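Local coordinates for protein arginine kinase (Anthopleura japonica, PDB 4RF6) that catalyses the reversible transfer of a phosphoryl group from ATP to L-arginine, giving phosphoarginine and ADP, with two phosphagen kinase units joined in tandem in one chain, at residues A[20-25]-A[63-68]; A[67-72]-A[199-204]. All blocks are in the same frame, centred on the assembly; numbering follows the deposited sequence.

Interaction 1 (A[20-25]-A[63-68])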
ATOM      1  N   PRO A  20     -15.671  44.350  -9.797  1.00 34.72           N
ATOM      2  CA  PRO A  20     -16.584  43.203  -9.764  1.00 36.23           C
ATOM      3  C   PRO A  20     -17.549  43.273  -8.577  1.00 40.43           C
ATOM      4  O   PRO A  20     -17.224  42.790  -7.487  1.00 39.36           O
ATOM      5  CB  PRO A  20     -15.637  42.004  -9.624  1.00 31.81           C
ATOM      6  CG  PRO A  20     -14.445  42.551  -8.920  1.00 31.58           C
ATOM      7  CD  PRO A  20     -14.304  43.990  -9.373  1.00 33.31           C
ATOM      8  N   ASP A  21     -18.719  43.873  -8.801  1.00 44.00           N
ATOM      9  CA  ASP A  21     -19.800  43.913  -7.807  1.00 45.70           C
ATOM     10  C   ASP A  21     -20.125  42.585  -7.084  1.00 44.11           C
ATOM     11  O   ASP A  21     -20.422  42.607  -5.887  1.00 44.23           O
ATOM     12  CB  ASP A  21     -21.090  44.488  -8.416  1.00 49.99           C
ATOM     13  CG  ASP A  21     -21.073  46.008  -8.532  1.00 53.25           C
ATOM     14  OD1 ASP A  21     -20.179  46.649  -7.937  1.00 54.83           O
ATOM     15  OD2 ASP A  21     -21.968  46.557  -9.213  1.00 53.10           O
ATOM     16  N   PRO A  22     -20.092  41.433  -7.796  1.00 41.98           N
ATOM     17  CA  PRO A  22     -20.395  40.168  -7.107  1.00 41.37           C
ATOM     18  C   PRO A  22     -19.501  39.847  -5.905  1.00 39.36           C
ATOM     19  O   PRO A  22     -19.831  38.942  -5.142  1.00 40.37           O
ATOM     20  CB  PRO A  22     -20.193  39.121  -8.204  1.00 40.63           C
ATOM     21  CG  PRO A  22     -20.539  39.837  -9.452  1.00 39.88           C
ATOM     22  CD  PRO A  22     -20.038  41.241  -9.260  1.00 39.73           C
ATOM     23  N   LEU A  23     -18.393  40.561  -5.732  1.00 38.64           N
ATOM     24  CA  LEU A  23     -17.588  40.385  -4.528  1.00 39.30           C
ATOM     25  C   LEU A  23     -18.351  40.930  -3.316  1.00 43.10           C
ATOM     26  O   LEU A  23     -18.092  40.544  -2.173  1.00 44.65           O
ATOM     27  CB  LEU A  23     -16.214  41.042  -4.679  1.00 34.80           C
ATOM     28  CG  LEU A  23     -15.307  40.378  -5.720  1.00 31.69           C
ATOM     29  CD1 LEU A  23     -13.882  40.905  -5.673  1.00 29.16           C
ATOM     30  CD2 LEU A  23     -15.312  38.869  -5.542  1.00 32.39           C
ATOM     31  N   ASN A  24     -19.303  41.819  -3.589  1.00 43.59           N
ATOM     32  CA  ASN A  24     -20.223  42.321  -2.576  1.00 48.00           C
ATOM     33  C   ASN A  24     -21.527  41.523  -2.552  1.00 51.19           C
ATOM     34  O   ASN A  24     -22.512  41.943  -1.939  1.00 52.00           O
ATOM     35  CB  ASN A  24     -20.521  43.804  -2.815  1.00 47.37           C
ATOM     36  CG  ASN A  24     -19.287  44.681  -2.683  1.00 45.49           C
ATOM     37  OD1 ASN A  24     -18.469  44.486  -1.786  1.00 44.99           O
ATOM     38  ND2 ASN A  24     -19.148  45.651  -3.584  1.00 43.37           N
ATOM     39  N   ASP A  25     -21.540  40.378  -3.227  1.00 52.34           N
ATOM     40  CA  ASP A  25     -22.716  39.515  -3.204  1.00 58.42           C
ATOM     41  C   ASP A  25     -22.695  38.594  -1.990  1.00 61.02           C
ATOM     42  O   ASP A  25     -21.686  37.950  -1.706  1.00 61.07           O
ATOM     43  CB  ASP A  25     -22.845  38.705  -4.498  1.00 61.42           C
ATOM     44  CG  ASP A  25     -23.903  39.263  -5.436  1.00 64.38           C
ATOM     45  OD1 ASP A  25     -23.669  40.333  -6.042  1.00 64.87           O
ATOM     46  OD2 ASP A  25     -24.967  38.621  -5.574  1.00 65.92           O
ATOM     47  N   SER A  63     -11.134  34.227 -11.697  1.00 25.31           N
ATOM     48  CA  SER A  63     -11.619  32.982 -11.105  1.00 25.05           C
ATOM     49  C   SER A  63     -12.354  33.238  -9.791  1.00 24.13           C
ATOM     50  O   SER A  63     -13.363  32.587  -9.492  1.00 25.91           O
ATOM     51  CB  SER A  63     -10.475  31.997 -10.889  1.00 23.33           C
ATOM     52  OG  SER A  63     -10.970  30.758 -10.423  1.00 25.96           O
ATOM     53  N   GLY A  64     -11.856  34.199  -9.019  1.00 24.00           N
ATOM     54  CA  GLY A  64     -12.452  34.537  -7.739  1.00 26.11           C
ATOM     55  C   GLY A  64     -13.792  35.247  -7.832  1.00 28.44           C
ATOM     56  O   GLY A  64     -14.544  35.296  -6.853  1.00 29.68           O
ATOM     57  N   VAL A  65     -14.088  35.813  -8.999  1.00 27.83           N
ATOM     58  CA  VAL A  65     -15.380  36.452  -9.228  1.00 30.91           C
ATOM     59  C   VAL A  65     -16.361  35.444  -9.824  1.00 33.60           C
ATOM     60  O   VAL A  65     -17.536  35.402  -9.442  1.00 33.93           O
ATOM     61  CB  VAL A  65     -15.263  37.664 -10.165  1.00 29.26           C
ATOM     62  CG1 VAL A  65     -16.578  38.427 -10.199  1.00 31.16           C
ATOM     63  CG2 VAL A  65     -14.135  38.582  -9.715  1.00 28.09           C
ATOM     64  N   VAL A  66     -15.869  34.640 -10.767  1.00 32.00           N
ATOM     65  CA  VAL A  66     -16.664  33.569 -11.360  1.00 32.86           C
ATOM     66  C   VAL A  66     -17.068  32.576 -10.278  1.00 35.90           C
ATOM     67  O   VAL A  66     -18.229  32.169 -10.191  1.00 37.43           O
ATOM     68  CB  VAL A  66     -15.889  32.829 -12.471  1.00 32.80           C
ATOM     69  CG1 VAL A  66     -16.618  31.550 -12.896  1.00 32.23           C
ATOM     70  CG2 VAL A  66     -15.669  33.743 -13.669  1.00 31.73           C
ATOM     71  N   ASN A  67     -16.097  32.199  -9.451  1.00 26.34           N
ATOM     72  CA  ASN A  67     -16.326  31.280  -8.345  1.00 28.84           C
ATOM     73  C   ASN A  67     -16.292  32.030  -7.020  1.00 32.14           C
ATOM     74  O   ASN A  67     -15.250  32.104  -6.365  1.00 31.40           O
ATOM     75  CB  ASN A  67     -15.274  30.168  -8.348  1.00 30.79           C
ATOM     76  CG  ASN A  67     -15.131  29.504  -9.707  1.00 35.86           C
ATOM     77  OD1 ASN A  67     -15.978  28.708 -10.113  1.00 37.26           O
ATOM     78  ND2 ASN A  67     -14.054  29.832 -10.418  1.00 36.19           N
ATOM     79  N   LEU A  68     -17.440  32.579  -6.632  1.00 35.24           N
ATOM     80  CA  LEU A  68     -17.545  33.423  -5.442  1.00 38.18           C
ATOM     81  C   LEU A  68     -17.206  32.684  -4.147  1.00 40.47           C
ATOM     82  O   LEU A  68     -16.891  33.308  -3.131  1.00 40.86           O
ATOM     83  CB  LEU A  68     -18.948  34.030  -5.350  1.00 40.35           C
ATOM     84  CG  LEU A  68     -19.289  35.066  -6.421  1.00 43.45           C
ATOM     85  CD1 LEU A  68     -20.774  35.395  -6.403  1.00 45.52           C
ATOM     86  CD2 LEU A  68     -18.451  36.332  -6.244  1.00 41.88           C
TER
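With CG anti to its own carbonyl carbon (chi1 -68°), L68 sends its two methyl groups across to P22, while V65, whose CG1 lies anti to the backbone N (chi1 -171°), turns both methyls toward the CB corner of the P20 ring. CB of P20 sits against the valine fork, 3.7 Å from CG2 of V65 and equally near CG1, and the two side chains cross at about a right angle. CB of P22 extends this apolar strip, 4.2 Å from CG1 of V65 and 3.8 Å from CD2 of L68. That leucine methyl also lies over the backbone of P22, with CD2 of L68 3.2 Å from O of P22, which already accepts from the backbone N of D25. The contact joins the loop that follows helix 7-14, here wound into a short 3-10 turn at residues 21-23, to the C-terminal end of helix 57-66 in the N-terminal, largely helical part of the first phosphagen kinase unit. L23 adds a further contact: its CD2 stands 4.1 Å from CD2 of L68 and 3.9 Å from O of G64. No hydrogen bond spans the two segments; apolar side chains make the contact, with leucine methyls resting on backbone oxygens. Beyond the helix end the chain is tied back on itself, for both N and ND2 of N67 donate to O of S63, from opposite faces of its carbonyl plane. Around the prolines, W58 and I61 pack on P20, and F13 of helix 7-14 on P22.

Interaction 2 (A[67-72]-A[199-204])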
ATOM      1  N   ASN A  67     -16.097  32.199  -9.451  1.00 26.34           N
ATOM      2  CA  ASN A  67     -16.326  31.280  -8.345  1.00 28.84           C
ATOM      3  C   ASN A  67     -16.292  32.030  -7.020  1.00 32.14           C
ATOM      4  O   ASN A  67     -15.250  32.104  -6.365  1.00 31.40           O
ATOM      5  CB  ASN A  67     -15.274  30.168  -8.348  1.00 30.79           C
ATOM      6  CG  ASN A  67     -15.131  29.504  -9.707  1.00 35.86           C
ATOM      7  OD1 ASN A  67     -15.978  28.708 -10.113  1.00 37.26           O
ATOM      8  ND2 ASN A  67     -14.054  29.832 -10.418  1.00 36.19           N
ATOM      9  N   LEU A  68     -17.440  32.579  -6.632  1.00 35.24           N
ATOM     10  CA  LEU A  68     -17.545  33.423  -5.442  1.00 38.18           C
ATOM     11  C   LEU A  68     -17.206  32.684  -4.147  1.00 40.47           C
ATOM     12  O   LEU A  68     -16.891  33.308  -3.131  1.00 40.86           O
ATOM     13  CB  LEU A  68     -18.948  34.030  -5.350  1.00 40.35           C
ATOM     14  CG  LEU A  68     -19.289  35.066  -6.421  1.00 43.45           C
ATOM     15  CD1 LEU A  68     -20.774  35.395  -6.403  1.00 45.52           C
ATOM     16  CD2 LEU A  68     -18.451  36.332  -6.244  1.00 41.88           C
ATOM     17  N   ASP A  69     -17.269  31.355  -4.191  1.00 39.78           N
ATOM     18  CA  ASP A  69     -16.974  30.528  -3.025  1.00 40.23           C
ATOM     19  C   ASP A  69     -15.471  30.295  -2.823  1.00 38.92           C
ATOM     20  O   ASP A  69     -15.067  29.549  -1.925  1.00 37.65           O
ATOM     21  CB  ASP A  69     -17.699  29.187  -3.137  1.00 40.72           C
ATOM     22  CG  ASP A  69     -17.299  28.408  -4.376  1.00 43.69           C
ATOM     23  OD1 ASP A  69     -17.056  29.039  -5.427  1.00 45.43           O
ATOM     24  OD2 ASP A  69     -17.229  27.163  -4.298  1.00 43.38           O
ATOM     25  N   SER A  70     -14.656  30.940  -3.655  1.00 36.59           N
ATOM     26  CA  SER A  70     -13.204  30.762  -3.629  1.00 34.22           C
ATOM     27  C   SER A  70     -12.599  31.096  -2.275  1.00 33.84           C
ATOM     28  O   SER A  70     -13.067  32.001  -1.583  1.00 35.73           O
ATOM     29  CB  SER A  70     -12.543  31.643  -4.695  1.00 31.52           C
ATOM     30  OG  SER A  70     -13.084  31.391  -5.973  1.00 30.89           O
ATOM     31  N   GLY A  71     -11.548  30.369  -1.905  1.00 31.84           N
ATOM     32  CA  GLY A  71     -10.795  30.683  -0.705  1.00 31.58           C
ATOM     33  C   GLY A  71      -9.843  31.833  -0.978  1.00 34.34           C
ATOM     34  O   GLY A  71      -9.815  32.827  -0.247  1.00 39.48           O
ATOM     35  N   VAL A  72      -9.067  31.695  -2.051  1.00 30.62           N
ATOM     36  CA  VAL A  72      -8.101  32.713  -2.456  1.00 29.79           C
ATOM     37  C   VAL A  72      -8.680  33.607  -3.560  1.00 28.81           C
ATOM     38  O   VAL A  72      -8.944  34.791  -3.335  1.00 28.85           O
ATOM     39  CB  VAL A  72      -6.790  32.070  -2.931  1.00 28.80           C
ATOM     40  CG1 VAL A  72      -5.789  33.138  -3.321  1.00 25.64           C
ATOM     41  CG2 VAL A  72      -6.213  31.178  -1.836  1.00 28.19           C
ATOM     42  N   ASP A 199     -11.005  22.062 -13.387  1.00 27.41           N
ATOM     43  CA  ASP A 199     -12.350  22.394 -12.918  1.00 30.78           C
ATOM     44  C   ASP A 199     -12.719  23.859 -13.152  1.00 31.10           C
ATOM     45  O   ASP A 199     -11.972  24.601 -13.796  1.00 28.24           O
ATOM     46  CB  ASP A 199     -12.532  22.017 -11.443  1.00 32.33           C
ATOM     47  CG  ASP A 199     -11.546  22.720 -10.522  1.00 34.91           C
ATOM     48  OD1 ASP A 199     -11.000  23.783 -10.899  1.00 34.58           O
ATOM     49  OD2 ASP A 199     -11.327  22.207  -9.404  1.00 34.58           O
ATOM     50  N   ARG A 200     -13.866  24.272 -12.614  1.00 31.79           N
ATOM     51  CA  ARG A 200     -14.374  25.627 -12.816  1.00 30.66           C
ATOM     52  C   ARG A 200     -13.393  26.704 -12.362  1.00 27.70           C
ATOM     53  O   ARG A 200     -13.387  27.807 -12.903  1.00 27.36           O
ATOM     54  CB  ARG A 200     -15.719  25.812 -12.103  1.00 33.68           C
ATOM     55  CG  ARG A 200     -15.701  25.476 -10.611  1.00 35.25           C
ATOM     56  CD  ARG A 200     -17.101  25.584 -10.007  1.00 35.15           C
ATOM     57  NE  ARG A 200     -17.161  25.113  -8.624  1.00 34.81           N
ATOM     58  CZ  ARG A 200     -17.095  25.905  -7.557  1.00 38.66           C
ATOM     59  NH1 ARG A 200     -16.957  27.215  -7.702  1.00 38.65           N
ATOM     60  NH2 ARG A 200     -17.164  25.385  -6.339  1.00 40.63           N
ATOM     61  N   PHE A 201     -12.565  26.380 -11.373  1.00 30.27           N
ATOM     62  CA  PHE A 201     -11.584  27.330 -10.860  1.00 29.82           C
ATOM     63  C   PHE A 201     -10.455  27.567 -11.867  1.00 28.21           C
ATOM     64  O   PHE A 201     -10.082  28.712 -12.128  1.00 29.59           O
ATOM     65  CB  PHE A 201     -11.016  26.850  -9.518  1.00 31.57           C
ATOM     66  CG  PHE A 201     -12.033  26.795  -8.406  1.00 35.93           C
ATOM     67  CD1 PHE A 201     -12.279  27.914  -7.619  1.00 37.75           C
ATOM     68  CD2 PHE A 201     -12.731  25.621  -8.139  1.00 36.72           C
ATOM     69  CE1 PHE A 201     -13.211  27.872  -6.589  1.00 38.68           C
ATOM     70  CE2 PHE A 201     -13.666  25.572  -7.111  1.00 37.37           C
ATOM     71  CZ  PHE A 201     -13.907  26.699  -6.338  1.00 38.65           C
ATOM     72  N   LEU A 202      -9.919  26.485 -12.430  1.00 23.20           N
ATOM     73  CA  LEU A 202      -8.854  26.579 -13.431  1.00 24.68           C
ATOM     74  C   LEU A 202      -9.392  27.132 -14.750  1.00 24.32           C
ATOM     75  O   LEU A 202      -8.721  27.915 -15.440  1.00 20.31           O
ATOM     76  CB  LEU A 202      -8.214  25.210 -13.663  1.00 23.82           C
ATOM     77  CG  LEU A 202      -7.633  24.537 -12.423  1.00 26.85           C
ATOM     78  CD1 LEU A 202      -6.829  23.306 -12.808  1.00 24.04           C
ATOM     79  CD2 LEU A 202      -6.780  25.512 -11.635  1.00 27.80           C
ATOM     80  N   GLU A 203     -10.608  26.718 -15.093  1.00 22.82           N
ATOM     81  CA  GLU A 203     -11.296  27.236 -16.273  1.00 23.30           C
ATOM     82  C   GLU A 203     -11.346  28.766 -16.249  1.00 24.15           C
ATOM     83  O   GLU A 203     -10.899  29.430 -17.183  1.00 25.22           O
ATOM     84  CB  GLU A 203     -12.713  26.655 -16.347  1.00 25.71           C
ATOM     85  CG  GLU A 203     -13.561  27.201 -17.487  1.00 28.60           C
ATOM     86  CD  GLU A 203     -13.060  26.780 -18.857  1.00 31.37           C
ATOM     87  OE1 GLU A 203     -12.327  25.771 -18.949  1.00 30.11           O
ATOM     88  OE2 GLU A 203     -13.403  27.466 -19.841  1.00 36.05           O
ATOM     89  N   ALA A 204     -11.871  29.323 -15.161  1.00 23.20           N
ATOM     90  CA  ALA A 204     -12.027  30.773 -15.046  1.00 21.56           C
ATOM     91  C   ALA A 204     -10.686  31.506 -14.940  1.00 23.34           C
ATOM     92  O   ALA A 204     -10.602  32.710 -15.199  1.00 23.78           O
ATOM     93  CB  ALA A 204     -12.923  31.120 -13.865  1.00 17.48           C
TER
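A type I beta turn from N67 to S70, leading into the loop whose G71 and V72 belong by similarity to the substrate-binding site, meets the first turn of helix 200-205 through D69 and R200. The two side chains arrive from opposite directions and join in a bidentate, end-on salt bridge: NH1 of R200 lies 2.9 Å from OD1 of D69, and NH2 of R200 2.7 Å from OD2 of D69. Both carboxylate oxygens use their syn lone pairs, both bonds are nearly straight, and the planes are only 18° apart. R200 reaches the turn with its chain extended from CG to NE. This links the N-terminal part of the first phosphagen kinase unit with its C-terminal catalytic part. NH1 of R200 is shared, for it also donates to OD1 of N67 at 3.0 Å, tilted out of the amide's carbonyl plane. The same amide returns a bond from ND2 of N67 to O of R200 (3.3 Å), above the carbonyl plane of R200, on the face opposite the backbone N of A204. One bond accepted and one donated help set the amide's rotation. F201 packs against both side chains: its CE2 sits 3.4 Å above the centre of the R200 guanidinium, CG of N67 lies over one face of the ring, offset toward its rim, and OG of S70 meets the ring edge in plane.

Overall arrangement
The two contacts follow one another along the same piece of chain, sharing N67 and L68 with their centres about 10 Å apart, and show how chemistry changes with place in a fold. Interaction 1 is buried and apolar, and binds two elements of the N-terminal part to each other. Interaction 2 is only partly buried, and joins that part to the catalytic part by a salt bridge and hydrogen bonds of an asparagine amide. L68 points into the first contact while N67 and D69 face the second. The pair also touch directly: OG of S63 is 2.8 Å from O of F201, a probable hydrogen bond, and A204 packs against S63 and V66.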